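Local coordinates for protein VIN1 (Oscarella pearsei, PDB 6BFI) that binds actin filaments and may play a role in cell-cell adhesion as a sponge member of the vinculin/alpha-catenin family, at residues Val131-Lys136 against Met172-Gln177; Thr374-Val379 against Ala418-Leu423; Lys384-Ala389 against Ala451-Ala456. One frame throughout, in Å; residues are numbered along the deposited sequence.

Contact 1: Val131-Lys136 against Met172-Gln177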
loop_
_atom_site.group_PDB
_atom_site.type_symbol
_atom_site.label_atom_id
_atom_site.label_comp_id
_atom_site.label_asym_id
_atom_site.label_seq_id
_atom_site.Cartn_x
_atom_site.Cartn_y
_atom_site.Cartn_z
ATOM N N VAL A 131 -21.408 -10.153 14.715
ATOM C CA VAL A 131 -21.389 -9.348 13.496
ATOM C C VAL A 131 -22.801 -8.922 13.112
ATOM O O VAL A 131 -23.017 -7.796 12.645
ATOM C CB VAL A 131 -20.691 -10.114 12.356
ATOM C CG1 VAL A 131 -20.816 -9.354 11.045
ATOM C CG2 VAL A 131 -19.226 -10.337 12.696
ATOM N N ARG A 132 -23.786 -9.801 13.314
ATOM C CA ARG A 132 -25.171 -9.420 13.043
ATOM C C ARG A 132 -25.609 -8.260 13.930
ATOM O O ARG A 132 -26.292 -7.339 13.466
ATOM C CB ARG A 132 -26.103 -10.618 13.231
ATOM C CG ARG A 132 -26.098 -11.608 12.076
ATOM C CD ARG A 132 -27.319 -12.513 12.126
ATOM N NE ARG A 132 -27.456 -13.179 13.419
ATOM C CZ ARG A 132 -27.019 -14.408 13.679
ATOM N NH1 ARG A 132 -26.415 -15.114 12.734
ATOM N NH2 ARG A 132 -27.186 -14.931 14.886
ATOM N N LYS A 133 -25.220 -8.284 15.209
ATOM C CA LYS A 133 -25.548 -7.170 16.097
ATOM C C LYS A 133 -24.915 -5.867 15.611
ATOM O O LYS A 133 -25.599 -4.840 15.465
ATOM C CB LYS A 133 -25.094 -7.491 17.521
ATOM C CG LYS A 133 -25.302 -6.357 18.507
ATOM C CD LYS A 133 -24.327 -6.456 19.667
ATOM C CE LYS A 133 -22.887 -6.298 19.191
ATOM N NZ LYS A 133 -22.658 -4.979 18.534
ATOM N N MET A 134 -23.603 -5.893 15.353
ATOM C CA MET A 134 -22.904 -4.687 14.910
ATOM C C MET A 134 -23.528 -4.126 13.636
ATOM O O MET A 134 -23.854 -2.932 13.559
ATOM C CB MET A 134 -21.421 -4.992 14.690
ATOM C CG MET A 134 -20.764 -5.740 15.836
ATOM S SD MET A 134 -18.964 -5.764 15.726
ATOM C CE MET A 134 -18.543 -6.461 17.322
ATOM N N VAL A 135 -23.709 -4.984 12.627
ATOM C CA VAL A 135 -24.325 -4.564 11.372
ATOM C C VAL A 135 -25.719 -4.004 11.614
ATOM O O VAL A 135 -26.141 -3.060 10.940
ATOM C CB VAL A 135 -24.344 -5.742 10.376
ATOM C CG1 VAL A 135 -25.200 -5.419 9.159
ATOM C CG2 VAL A 135 -22.926 -6.085 9.946
ATOM N N LYS A 136 -26.449 -4.562 12.581
ATOM C CA LYS A 136 -27.755 -4.013 12.940
ATOM C C LYS A 136 -27.634 -2.558 13.386
ATOM O O LYS A 136 -28.350 -1.679 12.884
ATOM C CB LYS A 136 -28.388 -4.878 14.031
ATOM C CG LYS A 136 -29.651 -4.326 14.665
ATOM C CD LYS A 136 -30.151 -5.292 15.735
ATOM C CE LYS A 136 -31.268 -4.694 16.574
ATOM N NZ LYS A 136 -31.660 -5.606 17.692
ATOM N N MET A 172 -19.624 3.628 17.066
ATOM C CA MET A 172 -18.175 3.776 17.150
ATOM C C MET A 172 -17.586 2.955 18.291
ATOM O O MET A 172 -16.471 2.437 18.171
ATOM C CB MET A 172 -17.801 5.247 17.310
ATOM C CG MET A 172 -18.155 6.107 16.114
ATOM S SD MET A 172 -17.717 7.833 16.378
ATOM C CE MET A 172 -18.553 8.609 15.000
ATOM N N LYS A 173 -18.303 2.835 19.413
ATOM C CA LYS A 173 -17.776 2.016 20.501
ATOM C C LYS A 173 -17.736 0.544 20.110
ATOM O O LYS A 173 -16.823 -0.186 20.520
ATOM C CB LYS A 173 -18.603 2.214 21.773
ATOM C CG LYS A 173 -20.006 1.631 21.725
ATOM C CD LYS A 173 -20.614 1.562 23.118
ATOM C CE LYS A 173 -21.873 0.710 23.139
ATOM N NZ LYS A 173 -22.219 0.296 24.526
ATOM N N VAL A 174 -18.693 0.103 19.296
ATOM C CA VAL A 174 -18.762 -1.296 18.897
ATOM C C VAL A 174 -17.703 -1.614 17.848
ATOM O O VAL A 174 -17.028 -2.645 17.930
ATOM C CB VAL A 174 -20.185 -1.623 18.407
ATOM C CG1 VAL A 174 -20.159 -2.732 17.389
ATOM C CG2 VAL A 174 -21.068 -2.008 19.584
ATOM N N VAL A 175 -17.529 -0.738 16.855
ATOM C CA VAL A 175 -16.506 -0.973 15.840
ATOM C C VAL A 175 -15.112 -0.854 16.449
ATOM O O VAL A 175 -14.237 -1.703 16.218
ATOM C CB VAL A 175 -16.697 -0.010 14.654
ATOM C CG1 VAL A 175 -15.620 -0.240 13.607
ATOM C CG2 VAL A 175 -18.080 -0.193 14.048
ATOM N N GLU A 176 -14.887 0.198 17.243
ATOM C CA GLU A 176 -13.635 0.338 17.979
ATOM C C GLU A 176 -13.398 -0.818 18.941
ATOM O O GLU A 176 -12.245 -1.090 19.293
ATOM C CB GLU A 176 -13.620 1.661 18.744
ATOM C CG GLU A 176 -12.993 2.815 17.981
ATOM C CD GLU A 176 -11.485 2.680 17.848
ATOM O OE1 GLU A 176 -10.876 1.933 18.647
ATOM O OE2 GLU A 176 -10.907 3.322 16.946
ATOM N N GLN A 177 -14.461 -1.489 19.387
ATOM C CA GLN A 177 -14.305 -2.731 20.132
ATOM C C GLN A 177 -13.926 -3.888 19.217
ATOM O O GLN A 177 -13.175 -4.779 19.627
ATOM C CB GLN A 177 -15.601 -3.049 20.885
ATOM C CG GLN A 177 -15.733 -4.484 21.377
ATOM C CD GLN A 177 -14.696 -4.841 22.418
ATOM O OE1 GLN A 177 -14.163 -3.967 23.102
ATOM N NE2 GLN A 177 -14.397 -6.130 22.542
#

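Contact 2: Thr374-Val379 against Ala418-Leu423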
loop_
_atom_site.group_PDB
_atom_site.type_symbol
_atom_site.label_atom_id
_atom_site.label_comp_id
_atom_site.label_asym_id
_atom_site.label_seq_id
_atom_site.Cartn_x
_atom_site.Cartn_y
_atom_site.Cartn_z
ATOM N N THR A 374 5.903 21.988 -11.592
ATOM C CA THR A 374 4.990 22.931 -12.229
ATOM C C THR A 374 3.626 22.944 -11.548
ATOM O O THR A 374 3.083 24.014 -11.246
ATOM C CB THR A 374 4.834 22.591 -13.710
ATOM O OG1 THR A 374 6.112 22.665 -14.354
ATOM C CG2 THR A 374 3.873 23.565 -14.380
ATOM N N ASP A 375 3.057 21.764 -11.296
ATOM C CA ASP A 375 1.657 21.693 -10.888
ATOM C C ASP A 375 1.454 21.961 -9.399
ATOM O O ASP A 375 0.390 22.455 -9.009
ATOM C CB ASP A 375 1.079 20.328 -11.264
ATOM C CG ASP A 375 1.184 20.039 -12.754
ATOM O OD1 ASP A 375 1.402 20.988 -13.540
ATOM O OD2 ASP A 375 1.043 18.860 -13.143
ATOM N N PHE A 376 2.439 21.657 -8.557
ATOM C CA PHE A 376 2.313 21.838 -7.117
ATOM C C PHE A 376 3.011 23.097 -6.618
ATOM O O PHE A 376 3.274 23.212 -5.417
ATOM C CB PHE A 376 2.862 20.615 -6.378
ATOM C CG PHE A 376 1.970 19.414 -6.439
ATOM C CD1 PHE A 376 1.973 18.587 -7.552
ATOM C CD2 PHE A 376 1.139 19.100 -5.377
ATOM C CE1 PHE A 376 1.153 17.472 -7.606
ATOM C CE2 PHE A 376 0.317 17.990 -5.425
ATOM C CZ PHE A 376 0.324 17.175 -6.540
ATOM N N VAL A 377 3.313 24.043 -7.509
ATOM C CA VAL A 377 4.023 25.243 -7.091
ATOM C C VAL A 377 3.146 26.154 -6.238
ATOM O O VAL A 377 3.667 26.958 -5.453
ATOM C CB VAL A 377 4.569 25.995 -8.322
ATOM C CG1 VAL A 377 3.437 26.666 -9.094
ATOM C CG2 VAL A 377 5.618 27.012 -7.908
ATOM N N ASN A 378 1.819 26.033 -6.356
ATOM C CA ASN A 378 0.895 26.926 -5.658
ATOM C C ASN A 378 -0.420 26.163 -5.461
ATOM O O ASN A 378 -1.407 26.371 -6.169
ATOM C CB ASN A 378 0.686 28.225 -6.433
ATOM C CG ASN A 378 -0.104 29.250 -5.652
ATOM O OD1 ASN A 378 -0.424 29.042 -4.483
ATOM N ND2 ASN A 378 -0.412 30.374 -6.290
ATOM N N VAL A 379 -0.422 25.261 -4.477
ATOM C CA VAL A 379 -1.562 24.369 -4.283
ATOM C C VAL A 379 -2.777 25.139 -3.771
ATOM O O VAL A 379 -3.899 24.936 -4.248
ATOM C CB VAL A 379 -1.179 23.217 -3.337
ATOM C CG1 VAL A 379 -2.387 22.348 -3.045
ATOM C CG2 VAL A 379 -0.061 22.386 -3.940
ATOM N N ALA A 418 -4.643 16.039 -9.337
ATOM C CA ALA A 418 -4.979 14.617 -9.293
ATOM C C ALA A 418 -4.372 13.863 -10.473
ATOM O O ALA A 418 -3.913 12.724 -10.318
ATOM C CB ALA A 418 -6.496 14.436 -9.254
ATOM N N ASP A 419 -4.358 14.483 -11.657
ATOM C CA ASP A 419 -3.733 13.849 -12.815
ATOM C C ASP A 419 -2.246 13.619 -12.579
ATOM O O ASP A 419 -1.721 12.541 -12.880
ATOM C CB ASP A 419 -3.951 14.699 -14.068
ATOM C CG ASP A 419 -5.345 14.543 -14.642
ATOM O OD1 ASP A 419 -6.243 14.078 -13.909
ATOM O OD2 ASP A 419 -5.542 14.886 -15.827
ATOM N N THR A 420 -1.554 14.623 -12.037
ATOM C CA THR A 420 -0.129 14.471 -11.759
ATOM C C THR A 420 0.116 13.382 -10.723
ATOM O O THR A 420 1.045 12.576 -10.865
ATOM C CB THR A 420 0.458 15.805 -11.301
ATOM O OG1 THR A 420 0.490 16.711 -12.410
ATOM C CG2 THR A 420 1.871 15.621 -10.765
ATOM N N ALA A 421 -0.714 13.332 -9.677
ATOM C CA ALA A 421 -0.609 12.237 -8.717
ATOM C C ALA A 421 -0.774 10.887 -9.406
ATOM O O ALA A 421 -0.058 9.928 -9.090
ATOM C CB ALA A 421 -1.645 12.407 -7.607
ATOM N N GLU A 422 -1.697 10.798 -10.369
ATOM C CA GLU A 422 -1.881 9.547 -11.097
ATOM C C GLU A 422 -0.649 9.200 -11.927
ATOM O O GLU A 422 -0.251 8.029 -11.994
ATOM C CB GLU A 422 -3.121 9.633 -11.988
ATOM C CG GLU A 422 -3.301 8.437 -12.910
ATOM C CD GLU A 422 -3.467 7.133 -12.151
ATOM O OE1 GLU A 422 -4.189 7.127 -11.132
ATOM O OE2 GLU A 422 -2.868 6.117 -12.571
ATOM N N LEU A 423 -0.035 10.201 -12.564
ATOM C CA LEU A 423 1.172 9.953 -13.347
ATOM C C LEU A 423 2.300 9.442 -12.461
ATOM O O LEU A 423 2.983 8.472 -12.803
ATOM C CB LEU A 423 1.604 11.227 -14.077
ATOM C CG LEU A 423 2.927 11.126 -14.841
ATOM C CD1 LEU A 423 2.824 10.108 -15.966
ATOM C CD2 LEU A 423 3.356 12.479 -15.384
#

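Contact 3: Lys384-Ala389 against Ala451-Ala456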
loop_
_atom_site.group_PDB
_atom_site.type_symbol
_atom_site.label_atom_id
_atom_site.label_comp_id
_atom_site.label_asym_id
_atom_site.label_seq_id
_atom_site.Cartn_x
_atom_site.Cartn_y
_atom_site.Cartn_z
ATOM N N LYS A 384 -8.033 29.835 -2.762
ATOM C CA LYS A 384 -8.120 31.094 -2.033
ATOM C C LYS A 384 -8.695 32.192 -2.916
ATOM O O LYS A 384 -9.519 32.996 -2.462
ATOM C CB LYS A 384 -6.742 31.493 -1.505
ATOM C CG LYS A 384 -6.739 32.778 -0.698
ATOM C CD LYS A 384 -7.655 32.662 0.508
ATOM C CE LYS A 384 -7.647 33.936 1.332
ATOM N NZ LYS A 384 -8.566 33.839 2.500
ATOM N N ALA A 385 -8.280 32.232 -4.186
ATOM C CA ALA A 385 -8.860 33.184 -5.126
ATOM C C ALA A 385 -10.349 32.934 -5.326
ATOM O O ALA A 385 -11.122 33.884 -5.497
ATOM C CB ALA A 385 -8.119 33.116 -6.462
ATOM N N LEU A 386 -10.772 31.666 -5.297
ATOM C CA LEU A 386 -12.196 31.364 -5.407
ATOM C C LEU A 386 -12.957 31.827 -4.170
ATOM O O LEU A 386 -14.040 32.415 -4.285
ATOM C CB LEU A 386 -12.404 29.868 -5.634
ATOM C CG LEU A 386 -13.863 29.401 -5.642
ATOM C CD1 LEU A 386 -14.622 29.990 -6.822
ATOM C CD2 LEU A 386 -13.940 27.886 -5.654
ATOM N N GLU A 387 -12.407 31.573 -2.977
ATOM C CA GLU A 387 -13.073 32.020 -1.757
ATOM C C GLU A 387 -13.182 33.541 -1.713
ATOM O O GLU A 387 -14.217 34.085 -1.310
ATOM C CB GLU A 387 -12.331 31.503 -0.523
ATOM C CG GLU A 387 -13.070 31.762 0.785
ATOM C CD GLU A 387 -12.190 31.585 2.010
ATOM O OE1 GLU A 387 -11.031 32.051 1.988
ATOM O OE2 GLU A 387 -12.658 30.977 2.994
ATOM N N ASP A 388 -12.124 34.244 -2.126
ATOM C CA ASP A 388 -12.193 35.701 -2.184
ATOM C C ASP A 388 -13.177 36.173 -3.246
ATOM O O ASP A 388 -13.823 37.213 -3.071
ATOM C CB ASP A 388 -10.807 36.289 -2.447
ATOM C CG ASP A 388 -9.834 36.013 -1.318
ATOM O OD1 ASP A 388 -10.296 35.751 -0.188
ATOM O OD2 ASP A 388 -8.609 36.061 -1.559
ATOM N N ALA A 389 -13.306 35.428 -4.347
ATOM C CA ALA A 389 -14.290 35.782 -5.364
ATOM C C ALA A 389 -15.707 35.635 -4.830
ATOM O O ALA A 389 -16.588 36.442 -5.153
ATOM C CB ALA A 389 -14.092 34.920 -6.611
ATOM N N ALA A 451 -17.271 19.497 -3.890
ATOM C CA ALA A 451 -18.064 20.279 -2.951
ATOM C C ALA A 451 -17.564 21.706 -2.772
ATOM O O ALA A 451 -18.202 22.485 -2.056
ATOM C CB ALA A 451 -18.104 19.580 -1.588
ATOM N N VAL A 452 -16.450 22.074 -3.405
ATOM C CA VAL A 452 -15.857 23.386 -3.171
ATOM C C VAL A 452 -16.647 24.479 -3.884
ATOM O O VAL A 452 -17.001 25.501 -3.286
ATOM C CB VAL A 452 -14.377 23.378 -3.596
ATOM C CG1 VAL A 452 -13.835 24.792 -3.690
ATOM C CG2 VAL A 452 -13.558 22.555 -2.613
ATOM N N VAL A 453 -16.931 24.285 -5.176
ATOM C CA VAL A 453 -17.671 25.307 -5.926
ATOM C C VAL A 453 -19.080 25.502 -5.395
ATOM O O VAL A 453 -19.518 26.659 -5.287
ATOM C CB VAL A 453 -17.628 24.986 -7.431
ATOM C CG1 VAL A 453 -18.521 25.945 -8.202
ATOM C CG2 VAL A 453 -16.194 25.060 -7.949
ATOM N N PRO A 454 -19.855 24.460 -5.055
ATOM C CA PRO A 454 -21.200 24.720 -4.512
ATOM C C PRO A 454 -21.202 25.566 -3.250
ATOM O O PRO A 454 -22.038 26.471 -3.122
ATOM C CB PRO A 454 -21.745 23.309 -4.253
ATOM C CG PRO A 454 -21.051 22.466 -5.252
ATOM C CD PRO A 454 -19.662 23.025 -5.339
ATOM N N ALA A 455 -20.288 25.306 -2.312
ATOM C CA ALA A 455 -20.258 26.081 -1.074
ATOM C C ALA A 455 -19.907 27.538 -1.346
ATOM O O ALA A 455 -20.579 28.458 -0.858
ATOM C CB ALA A 455 -19.266 25.459 -0.092
ATOM N N ALA A 456 -18.854 27.765 -2.134
ATOM C CA ALA A 456 -18.484 29.128 -2.498
ATOM C C ALA A 456 -19.605 29.825 -3.253
ATOM O O ALA A 456 -19.744 31.048 -3.162
ATOM C CB ALA A 456 -17.202 29.124 -3.329
#

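Contact 1: Val131-Lys136 against Met172-Gln177
Met134 and Val174 meet where helix 102-145 passes antiparallel to helix 154-178, their CA atoms 6.7 Å apart. The two side chains cross obliquely. Val174 lays its CG1 methyl against the flank of the methionine chain, 3.4 Å from Met134 CG, tighter than usual van der Waals contact for two carbons. Met134 SD follows at 3.7 Å from the same Val174 CG1, so one methyl is spanned by successive atoms of a single chain. That reach comes from Met134 running extended beyond CG. Lys133 approaches differently, tip to tip with Val174: its chain is bent at chi3 (64°) and chi4 (60°), which brings NZ to 3.5 Å from Val174 CG2. The ammonium thus rests against the two valine methyls at the more open margin, while Met134 lies buried and also touches Arg178 and, on helix 224-249, Leu249. With an alanine at Met134, CG and SD are gone, and Val174 CG1 is likely to lose its main support on helix 102-145, opening a gap between the two helices. With neither a hydrogen bond nor a salt bridge joining the segments, the small interface depends on dispersion and exclusion of water; the lysine amine gains no polar partner from segment 172-177.

Contact 2: Thr374-Val379 against Ala418-Leu423
Thr420 meets two consecutive residues, Asp375 through its hydroxyl and Phe376 through its methyl. Its OG1 donates to Asp375 OD2, but the modelled separation of Thr420 OG1 and Asp375 OD2, 2.3 Å, is very short for a hydrogen bond, and the exact length is doubtful. The methyl goes to the ring: Thr420 CG2 lies 3.7 Å from Phe376 CE1, at the ring edge and near its plane rather than over a face. The split follows from the threonine torsion, which sets OG1 beside the backbone N (chi1 -70°) and CG2 beside the carbonyl carbon, one branch for each partner. The Asp375 and Thr420 side chains run aslant to one another, whereas Phe376 and Thr420 lie alongside with their ends pointing opposite ways.

Further out, two arginines hold the polar pair. Asp375 OD2 forms salt bridges with Arg371 NE, one turn back on its own helix, and with Arg416 NE on the helix of Thr420; Arg371 also gives NH2 to Thr420 OG1. The buried carboxylate is therefore gripped from both helices, and the two guanidinium groups would probably favour its negative form. Around the ring, Met486 of helix 466-493 touches both Phe376 and Ala421, and Arg540 of helix 524-550 also lies against the phenylalanine. Phe376 is the first residue to leave helical geometry, and Asn378 then makes a weak cap to Gly381 N at the start of helix 381-390. The arrangement is helix-helix packing in the all-helical vinculin fold, in which the C-terminal end of helix 344-375 is fastened to the C-terminal third of helix 399-427 by a buried polar cluster beside the edge of the Phe376 ring.

Contact 3: Lys384-Ala389 against Ala451-Ala456
Leu386 holds its CG trans to the backbone N (chi1 175°), and its chi2 of 65° turns CD1 aside and leaves CD2 prolonging the chain toward the facing helix, so that one methyl carries most of the contact. Val452 likewise swings CG1 away from its backbone N, and the two methyls meet at 3.7 Å, Leu386 CD2 against Val452 CG1, with the side chains set aslant. Next along, Val453 CG2 stands 4.3 Å from Leu386 CD2, a looser touch. Ala456 comes in from the following turn, its CB directed at the partner segment and 4.1 Å from Leu386 CG. The leucine therefore faces three residues, two branched and one small; the small one meets the leucine branch point with its CB alone.

The axes of the short segments 384-389 and 452-456 lie 10.1 Å apart and run nearly parallel, at 24°. Phe403 of helix 399-427 touches both Leu386 and Ala456, and Leu472 of helix 466-493 lies against Ala456, so the leucine-alanine pair is enclosed by further helices of the bundle.

The charged groups lie to one side of this contact. Lys384 NZ bonds to Glu387 OE1 at 3.1 Å, meeting that oxygen nearly in line with its C-O bond, and has a long ion pair with Asp388 OD1 at 3.7 Å. Glu387 OE1 also takes a salt bridge from Lys476 of helix 466-493, a second positive partner that would probably help keep it ionised. Across the two segments themselves only carbon meets carbon: cohesion rests on fit and burial, with no direction-dependent bond to fix the angle, while the Glu387-Lys476 salt bridge links helix 381-390 to helix 466-493.

Overall arrangement
Contacts 2 and 3 are buried; contact 1 is only partly so. Contact 1 stands apart, its centre about 39 Å from that of contact 2 and about 38 Å from that of contact 3. Contacts 2 and 3 have centres about 20 Å apart, nearest atoms about 7 Å apart, and alternate along the chain. Helix 399-427 supplies a segment to contact 2 and flanks contact 3, and helix 466-493 touches both. Helix 224-249 borders contacts 1 and 3 at different points. Contacts 1 and 3 are apolar across their segments, apart from the lysine at the margin of the first; contact 2 alone brings a carboxylate into the buried interface, in salt bridges with two arginines.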